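Oligopeptide ABC transporter, periplasmic oligopeptide-binding protein, putative (Thermotoga maritima MSB8, PDB 5IPW) probably binds oligopeptides outside the cytoplasmic membrane and passes them to an ABC transporter for uptake. Local coordinates at residues 330-335 against 594-599; 388-393 against 495-500; 349-354 against 431-436; 438-443 against 465-470; 47-52 against 264-269. One frame throughout, in Å; residues are numbered along the deposited sequence.

Contact 5 closes first along the chain, joining strand 48-51 to strand 263-265 in a three-stranded sheet. Contact 1 opens later and spans a long loop in which contacts 2, 3 and 4 are nested. Contacts 1 and 2, with centres 12 Å apart, touch near the middle of the molecule: A334 O lies 2.7 Å from A497 N, and E594 OE1 lies 2.6 Å from S392 OG, both probable hydrogen bonds. Contacts 3 and 4 are also 12 Å apart between centres and adjoin through R431. Contact 5 is about 60 Å from contact 4 between centres, so the five sample well-separated parts of the chain, with contacts 1 and 2 near its centre.

Contact 1: 330-335 against 594-599; sequences KWIAAN and EDLSPA
A333 and W331 pair with D595 and S597 through the backbone: A333 N meets D595 O at 2.9 Å and S597 N meets W331 O at 2.6 Å; between them I332 and L596 form a single beta bridge, which ties the end of strand 326-333 to the loop that leads into strand 599-602. Further along, E594 N reaches N335 O at 2.9 Å, where the first segment leaves its strand.

The polar side chains add weaker links. N335 crosses D595 at about a right angle, with the amide and carboxylate planes 66° apart. Its CG stands between the backbone N and the carbonyl carbon (chi1 52°), which brings the amide up to D595: ND2 gives a weak bond to OD1 of D595 at 3.1 Å, and OD1 of N335 takes an equally weak one from D595 N at 3.4 Å. A leucine here would probably leave the D595 carboxylate without its amide partner and more able to turn. Other polar ends find partners elsewhere in the chain: E594 OE1 bonds to S392, and S597 OG to W301 and G305.

Apolar contact comes from A599, whose CB sits over the W331 six-membered ring, 4.0 Å from its centroid and 13° off the normal, a CH-pi contact. The NE1 of that indole bonds to P609 O. I332 CD1 lies alongside E594 CG at 4.1 Å, both side chains pointing the same way.

With every stronger bond across the contact running between main-chain atoms, cohesion depends mainly on backbone course, while the weak N335-D595 bonds add a little at one end.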
# COMPACT_ATOMS: atom_id res chain seq x y z
N LYS A 330 16.38 7.44 3.11
CA LYS A 330 16.55 6.13 2.49
C LYS A 330 15.31 5.26 2.68
O LYS A 330 15.38 4.18 3.27
CB LYS A 330 17.78 5.41 3.08
CG LYS A 330 19.08 5.65 2.32
CD LYS A 330 19.79 6.92 2.75
CE LYS A 330 20.96 7.23 1.83
NZ LYS A 330 21.51 8.59 2.10
N TRP A 331 14.17 5.74 2.19
CA TRP A 331 12.95 4.94 2.23
C TRP A 331 13.01 3.88 1.14
O TRP A 331 13.63 4.09 0.09
CB TRP A 331 11.71 5.81 2.04
CG TRP A 331 11.51 6.86 3.09
CD1 TRP A 331 12.26 7.06 4.22
CD2 TRP A 331 10.47 7.82 3.12
NE1 TRP A 331 11.75 8.11 4.94
CE2 TRP A 331 10.65 8.59 4.28
CE3 TRP A 331 9.40 8.12 2.28
CZ2 TRP A 331 9.80 9.64 4.61
CZ3 TRP A 331 8.56 9.16 2.62
CH2 TRP A 331 8.77 9.90 3.77
N ILE A 332 12.35 2.75 1.37
CA ILE A 332 12.36 1.63 0.43
C ILE A 332 10.98 1.39 -0.19
O ILE A 332 9.96 1.77 0.38
CB ILE A 332 12.86 0.34 1.11
CG1 ILE A 332 11.92 -0.11 2.24
CG2 ILE A 332 14.29 0.54 1.63
CD1 ILE A 332 12.20 -1.50 2.78
N ALA A 333 10.98 0.76 -1.36
CA ALA A 333 9.75 0.28 -1.98
C ALA A 333 9.39 -1.03 -1.31
O ALA A 333 10.24 -1.66 -0.68
CB ALA A 333 9.93 0.08 -3.47
N ALA A 334 8.13 -1.44 -1.43
CA ALA A 334 7.64 -2.62 -0.72
C ALA A 334 7.60 -3.84 -1.63
O ALA A 334 6.59 -4.56 -1.69
CB ALA A 334 6.26 -2.34 -0.14
N ASN A 335 8.70 -4.10 -2.34
CA ASN A 335 8.79 -5.29 -3.16
C ASN A 335 9.77 -6.30 -2.60
O ASN A 335 10.92 -5.97 -2.30
CB ASN A 335 9.08 -4.96 -4.63
CG ASN A 335 10.28 -4.06 -4.81
OD1 ASN A 335 11.24 -4.13 -4.05
ND2 ASN A 335 10.24 -3.23 -5.84
N GLU A 594 13.63 -4.87 -2.19
CA GLU A 594 13.68 -3.60 -1.47
C GLU A 594 14.39 -2.45 -2.18
O GLU A 594 15.27 -1.82 -1.60
CB GLU A 594 14.31 -3.82 -0.09
CG GLU A 594 13.52 -4.82 0.76
CD GLU A 594 14.13 -5.07 2.12
OE1 GLU A 594 13.42 -5.61 3.00
OE2 GLU A 594 15.31 -4.74 2.33
N ASP A 595 14.00 -2.16 -3.42
CA ASP A 595 14.52 -0.99 -4.13
C ASP A 595 14.50 0.23 -3.22
O ASP A 595 13.62 0.38 -2.37
CB ASP A 595 13.68 -0.65 -5.37
CG ASP A 595 13.72 -1.72 -6.43
OD1 ASP A 595 13.35 -2.87 -6.13
OD2 ASP A 595 14.11 -1.40 -7.58
N LEU A 596 15.46 1.12 -3.40
CA LEU A 596 15.44 2.38 -2.70
C LEU A 596 14.36 3.23 -3.36
O LEU A 596 14.27 3.26 -4.58
CB LEU A 596 16.80 3.08 -2.78
CG LEU A 596 17.31 3.79 -1.53
CD1 LEU A 596 17.38 2.86 -0.32
CD2 LEU A 596 18.69 4.35 -1.82
N SER A 597 13.53 3.87 -2.54
CA SER A 597 12.49 4.78 -3.01
C SER A 597 12.62 6.06 -2.20
O SER A 597 11.83 6.31 -1.29
CB SER A 597 11.10 4.16 -2.81
OG SER A 597 10.09 4.98 -3.37
N PRO A 598 13.63 6.87 -2.51
CA PRO A 598 14.05 7.92 -1.60
C PRO A 598 13.18 9.17 -1.62
O PRO A 598 12.47 9.44 -2.59
CB PRO A 598 15.45 8.27 -2.11
CG PRO A 598 15.36 8.04 -3.57
CD PRO A 598 14.48 6.83 -3.72
N ALA A 599 13.26 9.91 -0.53
CA ALA A 599 12.58 11.18 -0.40
C ALA A 599 13.62 12.18 0.01
O ALA A 599 14.75 11.82 0.36
CB ALA A 599 11.50 11.09 0.67

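Contact 2: 388-393 against 495-500; sequences ASLVSG and DRAAQP
L390 and V391 close around A497 where two irregular loops meet inside a chain of the periplasmic-binding-protein clan. A497 is the principal bump. Its CB points into the shallow hollow made by S389 O, L390 and V391, reaching 4.1 Å from L390 CD2 and 4.3 Å from V391 CG1. A second bump fits the other way: the L390 side chain leaves with CG anti to its carbonyl carbon (chi1 -55°), and this carries CD2 past A497 to the P500 ring, 3.5 Å from CG of that proline. L390 and P500 cross at about a right angle; CD2 makes the closer approach and CD1 lies a little farther from the same ring carbon. V391 CG2 comes to 4.5 Å from A498 CB, a looser fit.

Helix 568-584 lies next to this pair, with T579 against L390 and M575 against P500. The A497 backbone is also held from outside the two loops, by A334.

The polar centre of the contact is A497 O. V391 N binds it at 3.0 Å, with the donor tilted 18° from the carbonyl plane, and L390 CA approaches the same oxygen at 3.3 Å in a CA-H...O contact.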
# COMPACT_ATOMS: atom_id res chain seq x y z
N ALA A 388 12.67 -14.38 -1.23
CA ALA A 388 12.12 -13.40 -2.17
C ALA A 388 10.71 -13.26 -1.67
O ALA A 388 9.80 -13.92 -2.16
CB ALA A 388 12.11 -13.90 -3.59
N SER A 389 10.56 -12.39 -0.68
CA SER A 389 9.49 -12.51 0.29
C SER A 389 9.18 -11.17 0.93
O SER A 389 9.69 -10.14 0.49
CB SER A 389 9.88 -13.54 1.35
OG SER A 389 11.11 -13.22 1.98
N LEU A 390 8.36 -11.19 1.98
CA LEU A 390 7.91 -9.97 2.63
C LEU A 390 9.11 -9.16 3.11
O LEU A 390 10.01 -9.70 3.76
CB LEU A 390 6.95 -10.29 3.78
CG LEU A 390 5.72 -11.13 3.39
CD1 LEU A 390 4.79 -11.40 4.56
CD2 LEU A 390 4.94 -10.48 2.25
N VAL A 391 9.13 -7.89 2.72
CA VAL A 391 10.26 -6.99 2.97
C VAL A 391 10.40 -6.64 4.44
O VAL A 391 9.43 -6.72 5.20
CB VAL A 391 10.14 -5.67 2.17
CG1 VAL A 391 10.10 -5.94 0.67
CG2 VAL A 391 8.93 -4.85 2.61
N SER A 392 11.61 -6.23 4.84
CA SER A 392 11.86 -5.76 6.21
C SER A 392 11.03 -4.51 6.52
O SER A 392 10.88 -3.62 5.68
CB SER A 392 13.35 -5.51 6.43
OG SER A 392 13.92 -4.79 5.36
N GLY A 393 10.48 -4.48 7.73
CA GLY A 393 9.64 -3.38 8.19
C GLY A 393 8.18 -3.57 7.83
O GLY A 393 7.49 -2.61 7.48
N ASP A 495 6.04 -6.93 -6.00
CA ASP A 495 5.64 -5.75 -5.22
C ASP A 495 4.55 -6.11 -4.22
O ASP A 495 4.15 -7.27 -4.12
CB ASP A 495 5.20 -4.60 -6.14
CG ASP A 495 4.17 -5.01 -7.17
OD1 ASP A 495 3.65 -6.15 -7.09
OD2 ASP A 495 3.88 -4.20 -8.08
N ARG A 496 4.09 -5.13 -3.46
CA ARG A 496 3.06 -5.33 -2.45
C ARG A 496 3.44 -6.44 -1.48
O ARG A 496 2.66 -7.35 -1.21
CB ARG A 496 1.70 -5.62 -3.10
CG ARG A 496 1.29 -4.57 -4.11
CD ARG A 496 -0.12 -4.79 -4.63
NE ARG A 496 -0.28 -4.29 -5.99
CZ ARG A 496 -0.02 -4.98 -7.11
NH1 ARG A 496 0.43 -6.23 -7.05
NH2 ARG A 496 -0.21 -4.41 -8.29
N ALA A 497 4.66 -6.35 -0.96
CA ALA A 497 5.19 -7.33 -0.03
C ALA A 497 5.40 -6.75 1.38
O ALA A 497 6.31 -7.15 2.09
CB ALA A 497 6.50 -7.89 -0.57
N ALA A 498 4.55 -5.79 1.75
CA ALA A 498 4.50 -5.28 3.12
C ALA A 498 3.18 -5.71 3.75
O ALA A 498 3.16 -6.43 4.74
CB ALA A 498 4.63 -3.77 3.14
N GLN A 499 2.08 -5.27 3.15
CA GLN A 499 0.75 -5.67 3.57
C GLN A 499 0.12 -6.48 2.44
O GLN A 499 -0.58 -5.93 1.59
CB GLN A 499 -0.10 -4.45 3.92
CG GLN A 499 -1.49 -4.80 4.42
CD GLN A 499 -1.47 -5.87 5.48
OE1 GLN A 499 -1.57 -7.05 5.18
NE2 GLN A 499 -1.31 -5.46 6.73
N PRO A 500 0.38 -7.80 2.43
CA PRO A 500 -0.10 -8.67 1.36
C PRO A 500 -1.61 -8.81 1.32
O PRO A 500 -2.16 -8.96 0.24
CB PRO A 500 0.51 -10.03 1.70
CG PRO A 500 1.52 -9.78 2.76
CD PRO A 500 1.03 -8.58 3.49

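Contact 3: 349-354 against 431-436; sequences DEVLRK and RLLPDG
D349 OD1 accepts from two amides at the start of helix 350-357, and one of them belongs to V351, the residue that meets L433, P434 and D435 across the contact. V351 N lies 2.9 Å from D349 OD1 and approaches nearly along the carboxylate C-O bond; L352 N, at 3.4 Å from the same oxygen, makes a weak bond. This places D349 as the N-cap of the helix, and the positive end of the helix dipole would probably stabilise the carboxylate's negative charge.

V351 then uses its two methyls on different partners. With CG1 anti to the backbone N (chi1 179°), that methyl reaches L433 CB at 3.9 Å and P434 CD at 4.0 Å, the valine and proline side chains running past each other in opposite directions. CG2 turns instead to the aspartate, 3.7 Å from D435 OD2.

The second segment offers these groups from a type I beta turn, L433 to G436, closed by G436 N to L433 O at 2.8 Å. A helix N-terminus is thus packed against a turn in the loop before strand 440-445, at the periphery of the molecule.

Beside V351 the charges are shared through one arginine: R437 forms salt bridges with D349 through NH2 and with D435 through NH1. The two carboxylates come within 5.8 Å, D349 OD1 to D435 OD2, and the guanidinium probably offsets their like charge. Deeper in, the next helix residue extends the apolar surface: L352 CD2 lies 4.4 Å from L433 CD2, and the L433 side chain goes on to touch L439.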
# COMPACT_ATOMS: atom_id res chain seq x y z
N ASP A 349 5.07 -31.20 -20.42
CA ASP A 349 6.17 -32.16 -20.38
C ASP A 349 6.35 -32.80 -18.99
O ASP A 349 6.88 -32.19 -18.07
CB ASP A 349 7.46 -31.46 -20.82
CG ASP A 349 8.65 -32.40 -20.88
OD1 ASP A 349 8.61 -33.49 -20.25
OD2 ASP A 349 9.65 -32.05 -21.55
N GLU A 350 5.95 -34.06 -18.88
CA GLU A 350 5.95 -34.79 -17.61
C GLU A 350 7.34 -34.95 -16.98
O GLU A 350 7.46 -35.07 -15.76
CB GLU A 350 5.34 -36.18 -17.85
CG GLU A 350 4.67 -36.80 -16.64
CD GLU A 350 3.45 -37.63 -17.01
OE1 GLU A 350 3.52 -38.38 -18.02
OE2 GLU A 350 2.42 -37.53 -16.31
N VAL A 351 8.37 -34.95 -17.81
CA VAL A 351 9.74 -35.13 -17.33
C VAL A 351 10.22 -33.87 -16.62
O VAL A 351 10.69 -33.93 -15.49
CB VAL A 351 10.70 -35.49 -18.49
CG1 VAL A 351 12.13 -35.64 -18.00
CG2 VAL A 351 10.26 -36.77 -19.18
N LEU A 352 10.10 -32.73 -17.30
CA LEU A 352 10.40 -31.42 -16.69
C LEU A 352 9.52 -31.13 -15.47
O LEU A 352 10.00 -30.64 -14.46
CB LEU A 352 10.23 -30.29 -17.71
CG LEU A 352 11.41 -30.00 -18.64
CD1 LEU A 352 10.99 -29.02 -19.73
CD2 LEU A 352 12.59 -29.44 -17.87
N ARG A 353 8.23 -31.44 -15.56
CA ARG A 353 7.35 -31.24 -14.41
C ARG A 353 7.97 -31.87 -13.17
O ARG A 353 8.05 -31.22 -12.13
CB ARG A 353 5.96 -31.83 -14.65
CG ARG A 353 4.97 -31.46 -13.56
CD ARG A 353 3.72 -32.32 -13.63
NE ARG A 353 3.08 -32.18 -14.93
CZ ARG A 353 2.43 -33.14 -15.58
NH1 ARG A 353 2.31 -34.36 -15.07
NH2 ARG A 353 1.88 -32.87 -16.77
N LYS A 354 8.40 -33.13 -13.28
CA LYS A 354 9.00 -33.88 -12.17
C LYS A 354 10.22 -33.18 -11.58
O LYS A 354 10.30 -32.97 -10.37
CB LYS A 354 9.40 -35.29 -12.62
CG LYS A 354 8.27 -36.32 -12.55
CD LYS A 354 8.19 -37.00 -11.18
CE LYS A 354 9.02 -38.28 -11.13
NZ LYS A 354 10.48 -38.04 -11.25
N ARG A 431 24.05 -30.81 -17.67
CA ARG A 431 23.61 -32.13 -17.25
C ARG A 431 22.38 -32.57 -18.06
O ARG A 431 22.02 -31.92 -19.05
CB ARG A 431 23.43 -32.24 -15.73
CG ARG A 431 22.59 -31.18 -15.04
CD ARG A 431 22.65 -31.41 -13.53
NE ARG A 431 23.88 -30.89 -12.92
CZ ARG A 431 24.48 -31.40 -11.84
NH1 ARG A 431 24.01 -32.48 -11.22
NH2 ARG A 431 25.59 -30.82 -11.38
N LEU A 432 21.77 -33.70 -17.67
CA LEU A 432 20.77 -34.36 -18.50
C LEU A 432 19.55 -34.82 -17.71
O LEU A 432 19.66 -35.16 -16.53
CB LEU A 432 21.39 -35.58 -19.20
CG LEU A 432 22.67 -35.39 -20.02
CD1 LEU A 432 23.23 -36.75 -20.39
CD2 LEU A 432 22.44 -34.55 -21.28
N LEU A 433 18.40 -34.86 -18.38
CA LEU A 433 17.17 -35.34 -17.78
C LEU A 433 17.18 -36.88 -17.78
O LEU A 433 17.98 -37.48 -18.49
CB LEU A 433 15.95 -34.82 -18.57
CG LEU A 433 15.84 -33.32 -18.80
CD1 LEU A 433 14.68 -33.01 -19.74
CD2 LEU A 433 15.66 -32.57 -17.49
N PRO A 434 16.27 -37.51 -17.00
CA PRO A 434 16.16 -38.98 -17.00
C PRO A 434 15.98 -39.65 -18.36
O PRO A 434 16.20 -40.86 -18.47
CB PRO A 434 14.91 -39.23 -16.14
CG PRO A 434 14.86 -38.08 -15.21
CD PRO A 434 15.40 -36.90 -15.99
N ASP A 435 15.57 -38.90 -19.39
CA ASP A 435 15.44 -39.46 -20.74
C ASP A 435 16.63 -39.11 -21.65
O ASP A 435 16.56 -39.30 -22.87
CB ASP A 435 14.10 -39.06 -21.38
CG ASP A 435 13.96 -37.55 -21.61
OD1 ASP A 435 14.96 -36.81 -21.54
OD2 ASP A 435 12.82 -37.12 -21.88
N GLY A 436 17.71 -38.61 -21.07
CA GLY A 436 18.89 -38.28 -21.85
C GLY A 436 18.84 -36.94 -22.57
O GLY A 436 19.80 -36.57 -23.24

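Contact 4: 438-443 against 465-470; sequences PLRFTI and GVWVEI
R440 lies along the face of W467 where two neighbouring parallel strands, 440-445 and 467-472, run side by side. They are the two strands of a beta-alpha-beta crossover whose helix is 448-462, and the short strand segments diverge by 26°. Backbone bonds zip them together, W467 N to L439 O, F441 N to W467 O and I443 N to E469 O, with a weak one from E469 N to F441 O.

The arginine leaves its strand with CG anti to the backbone N (chi1 173°) and stays extended, which spreads it over the indole. R440 CB is 3.9 Å from W467 CB, and R440 CG is 4.0 Å from W467 CG. CD then sits above the centre of the six-membered ring, a CH-pi contact, and NE passes on above CE2. The guanidinium follows in a cation-pi stack, R440 CZ lying 4.1 Å from the centroid of the W467 six-membered ring and the two planes 31° apart. R440 NH1 comes 3.2 Å from W467 CZ2. R440 NH2 turns to E469 CG at 3.5 Å. Y430 also stacks on the indole.

The ring is held by E469, whose OE2 accepts from W467 NE1 at 2.8 Å. With an alanine in place of W467, the R440 guanidinium would probably lose its aromatic surface and the E469 carboxylate that indole donor.

The face bearing F441, I443, V468 and I470 is apolar, and W461 of the crossover helix covers part of it. There I443 CB packs 3.6 Å from I470 CD1, and V468 CG1 stands over the F441 ring, 3.8 Å from its centroid.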
# COMPACT_ATOMS: atom_id res chain seq x y z
N PRO A 438 19.19 -32.97 -22.98
CA PRO A 438 19.97 -31.95 -22.29
C PRO A 438 19.06 -31.19 -21.34
O PRO A 438 17.95 -30.81 -21.74
CB PRO A 438 20.46 -31.02 -23.42
CG PRO A 438 20.10 -31.69 -24.70
CD PRO A 438 19.02 -32.68 -24.41
N LEU A 439 19.50 -30.99 -20.10
CA LEU A 439 18.70 -30.25 -19.13
C LEU A 439 18.65 -28.78 -19.54
O LEU A 439 19.61 -28.02 -19.33
CB LEU A 439 19.24 -30.43 -17.72
CG LEU A 439 18.40 -29.74 -16.65
CD1 LEU A 439 18.20 -30.65 -15.46
CD2 LEU A 439 19.05 -28.44 -16.24
N ARG A 440 17.52 -28.40 -20.13
CA ARG A 440 17.36 -27.10 -20.75
C ARG A 440 15.92 -26.63 -20.62
O ARG A 440 14.99 -27.44 -20.67
CB ARG A 440 17.76 -27.16 -22.22
CG ARG A 440 17.48 -25.89 -23.02
CD ARG A 440 17.95 -26.02 -24.46
NE ARG A 440 17.72 -24.79 -25.22
CZ ARG A 440 18.26 -24.51 -26.41
NH1 ARG A 440 19.08 -25.37 -27.02
NH2 ARG A 440 17.97 -23.36 -27.00
N PHE A 441 15.75 -25.33 -20.44
CA PHE A 441 14.43 -24.71 -20.54
C PHE A 441 14.58 -23.23 -20.83
O PHE A 441 15.67 -22.68 -20.74
CB PHE A 441 13.60 -24.94 -19.28
CG PHE A 441 14.23 -24.42 -18.03
CD1 PHE A 441 15.16 -25.19 -17.34
CD2 PHE A 441 13.88 -23.18 -17.51
CE1 PHE A 441 15.74 -24.73 -16.17
CE2 PHE A 441 14.45 -22.71 -16.34
CZ PHE A 441 15.38 -23.48 -15.67
N THR A 442 13.47 -22.61 -21.21
CA THR A 442 13.46 -21.20 -21.59
C THR A 442 12.83 -20.35 -20.49
O THR A 442 11.76 -20.67 -19.97
CB THR A 442 12.68 -21.00 -22.91
OG1 THR A 442 13.47 -21.48 -24.00
CG2 THR A 442 12.36 -19.53 -23.14
N ILE A 443 13.53 -19.27 -20.13
CA ILE A 443 13.00 -18.29 -19.20
C ILE A 443 12.25 -17.25 -20.00
O ILE A 443 12.82 -16.61 -20.89
CB ILE A 443 14.12 -17.60 -18.39
CG1 ILE A 443 14.87 -18.62 -17.54
CG2 ILE A 443 13.53 -16.50 -17.50
CD1 ILE A 443 16.15 -18.09 -16.93
N GLY A 465 25.34 -26.59 -14.58
CA GLY A 465 24.95 -27.42 -15.72
C GLY A 465 23.51 -27.26 -16.18
O GLY A 465 23.01 -28.08 -16.95
N VAL A 466 22.84 -26.21 -15.72
CA VAL A 466 21.46 -25.95 -16.10
C VAL A 466 21.45 -24.97 -17.26
O VAL A 466 21.88 -23.82 -17.12
CB VAL A 466 20.63 -25.42 -14.93
CG1 VAL A 466 19.28 -24.92 -15.42
CG2 VAL A 466 20.46 -26.49 -13.86
N TRP A 467 20.96 -25.43 -18.41
CA TRP A 467 20.95 -24.65 -19.64
C TRP A 467 19.67 -23.81 -19.72
O TRP A 467 18.57 -24.35 -19.68
CB TRP A 467 21.02 -25.59 -20.85
CG TRP A 467 21.28 -24.92 -22.17
CD1 TRP A 467 21.30 -23.58 -22.44
CD2 TRP A 467 21.52 -25.58 -23.42
NE1 TRP A 467 21.56 -23.37 -23.78
CE2 TRP A 467 21.70 -24.58 -24.40
CE3 TRP A 467 21.62 -26.93 -23.80
CZ2 TRP A 467 21.96 -24.88 -25.74
CZ3 TRP A 467 21.88 -27.22 -25.13
CH2 TRP A 467 22.05 -26.20 -26.08
N VAL A 468 19.82 -22.49 -19.85
CA VAL A 468 18.66 -21.64 -20.09
C VAL A 468 18.91 -20.66 -21.22
O VAL A 468 20.05 -20.29 -21.49
CB VAL A 468 18.23 -20.87 -18.82
CG1 VAL A 468 17.81 -21.85 -17.73
CG2 VAL A 468 19.33 -19.94 -18.33
N GLU A 469 17.82 -20.29 -21.88
CA GLU A 469 17.79 -19.17 -22.81
C GLU A 469 16.72 -18.19 -22.34
O GLU A 469 15.88 -18.53 -21.50
CB GLU A 469 17.46 -19.63 -24.23
CG GLU A 469 18.44 -20.65 -24.81
CD GLU A 469 19.86 -20.13 -24.95
OE1 GLU A 469 20.06 -18.89 -25.00
OE2 GLU A 469 20.78 -20.97 -25.01
N ILE A 470 16.76 -16.99 -22.89
CA ILE A 470 15.91 -15.90 -22.44
C ILE A 470 15.07 -15.41 -23.61
O ILE A 470 15.63 -14.92 -24.60
CB ILE A 470 16.76 -14.73 -21.90
CG1 ILE A 470 17.68 -15.20 -20.76
CG2 ILE A 470 15.87 -13.58 -21.45
CD1 ILE A 470 16.99 -15.84 -19.58

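Contact 5: 47-52 against 264-269; sequences PLVVQP and VDIEGN
D265 and P52 meet where the carboxylate of D265 brings OD1 to 4.4 Å from P52 CG. N269 ND2, in the same segment, binds D265 OD2 at 2.8 Å, on the anti side and 26° out of the carboxylate plane, but in the plane of the N269 amide. Y273 OH bonds to the same oxygen, and two donors thus help to fix its rotation. No flat group is stacked on another across the contact; the remaining side-chain contacts are aliphatic.

V264 N reaches L48 O at 2.8 Å and nearly straight (171°), and V50 N reaches V264 O, also at 2.8 Å. These two bonds frame the parallel pair V49 and V264. Strand 48-51 is the central member of a three-stranded mixed sheet, flanked by 263-265, parallel, and by 2-4, antiparallel and bonded through V49 with G4 and Q51 with A2. Beyond V264 the pairing loosens, since I266 N reaches V50 O only weakly, and the second segment leaves in a type I beta turn from D265 to G268.

I266, the second residue of that turn, carries the far end of the contact. CG1 stands between its backbone N and carbonyl carbon (chi1 59°), and it reaches P52 CD at 4.1 Å. CG2 goes to the strand itself, 3.9 Å from Q51 CA and 4.3 Å from V49 CG1. At the near end V264 CG1 meets P47 CB at 4.1 Å. Helix 7-14 runs along the contact, with P7 against P47 and V49, and Y10 against V49 and I266.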
# COMPACT_ATOMS: atom_id res chain seq x y z
N PRO A 47 -9.74 15.27 21.59
CA PRO A 47 -8.97 15.22 20.35
C PRO A 47 -8.03 14.02 20.30
O PRO A 47 -7.65 13.49 21.33
CB PRO A 47 -8.15 16.52 20.39
CG PRO A 47 -8.05 16.86 21.84
CD PRO A 47 -9.38 16.45 22.41
N LEU A 48 -7.67 13.60 19.09
CA LEU A 48 -6.61 12.61 18.93
C LEU A 48 -5.32 13.22 19.43
O LEU A 48 -5.11 14.42 19.30
CB LEU A 48 -6.50 12.18 17.46
CG LEU A 48 -5.35 11.24 17.10
CD1 LEU A 48 -5.45 9.91 17.81
CD2 LEU A 48 -5.32 11.02 15.59
N VAL A 49 -4.47 12.40 20.04
CA VAL A 49 -3.21 12.88 20.59
C VAL A 49 -2.09 12.21 19.82
O VAL A 49 -2.06 10.99 19.69
CB VAL A 49 -3.08 12.55 22.09
CG1 VAL A 49 -1.77 13.08 22.65
CG2 VAL A 49 -4.26 13.14 22.86
N VAL A 50 -1.18 13.03 19.30
CA VAL A 50 -0.17 12.56 18.38
C VAL A 50 1.20 12.75 18.97
O VAL A 50 1.54 13.84 19.41
CB VAL A 50 -0.30 13.29 17.05
CG1 VAL A 50 0.82 12.91 16.09
CG2 VAL A 50 -1.65 12.98 16.46
N GLN A 51 1.99 11.68 19.01
CA GLN A 51 3.36 11.80 19.47
C GLN A 51 4.27 12.03 18.27
O GLN A 51 4.27 11.26 17.32
CB GLN A 51 3.81 10.56 20.23
CG GLN A 51 5.17 10.73 20.86
CD GLN A 51 5.64 9.45 21.51
OE1 GLN A 51 4.95 8.90 22.37
NE2 GLN A 51 6.81 8.96 21.08
N PRO A 52 5.06 13.12 18.32
CA PRO A 52 5.94 13.43 17.22
C PRO A 52 6.90 12.31 16.86
O PRO A 52 7.33 11.56 17.72
CB PRO A 52 6.74 14.62 17.74
CG PRO A 52 5.82 15.29 18.69
CD PRO A 52 4.95 14.22 19.28
N VAL A 264 -4.25 16.89 18.27
CA VAL A 264 -3.22 17.72 18.88
C VAL A 264 -1.95 16.93 19.17
O VAL A 264 -1.91 15.70 19.05
CB VAL A 264 -3.71 18.35 20.20
CG1 VAL A 264 -4.98 19.16 19.97
CG2 VAL A 264 -3.96 17.29 21.27
N ASP A 265 -0.92 17.68 19.50
CA ASP A 265 0.34 17.23 20.09
C ASP A 265 0.21 16.64 21.46
O ASP A 265 -0.78 16.86 22.15
CB ASP A 265 1.19 18.48 20.36
CG ASP A 265 2.24 18.66 19.38
OD1 ASP A 265 2.28 17.86 18.43
OD2 ASP A 265 3.02 19.60 19.56
N ILE A 266 1.28 15.99 21.89
CA ILE A 266 1.44 15.69 23.31
C ILE A 266 1.49 16.95 24.18
O ILE A 266 1.15 16.89 25.34
CB ILE A 266 2.66 14.77 23.59
CG1 ILE A 266 3.97 15.38 23.10
CG2 ILE A 266 2.46 13.41 22.93
CD1 ILE A 266 5.20 14.53 23.40
N GLU A 267 1.92 18.09 23.64
CA GLU A 267 1.85 19.37 24.37
C GLU A 267 0.55 20.15 24.15
O GLU A 267 0.44 21.30 24.57
CB GLU A 267 3.04 20.27 24.01
CG GLU A 267 4.39 19.78 24.51
CD GLU A 267 4.56 19.96 26.01
OE1 GLU A 267 4.63 21.12 26.47
OE2 GLU A 267 4.63 18.95 26.74
N GLY A 268 -0.43 19.56 23.48
CA GLY A 268 -1.71 20.25 23.23
C GLY A 268 -1.74 21.26 22.08
O GLY A 268 -2.72 22.00 21.95
N ASN A 269 -0.70 21.31 21.26
CA ASN A 269 -0.74 22.08 20.01
C ASN A 269 -1.72 21.46 19.00
O ASN A 269 -1.58 20.30 18.63
CB ASN A 269 0.65 22.17 19.36
CG ASN A 269 1.67 22.88 20.23
OD1 ASN A 269 1.45 24.00 20.67
ND2 ASN A 269 2.79 22.21 20.50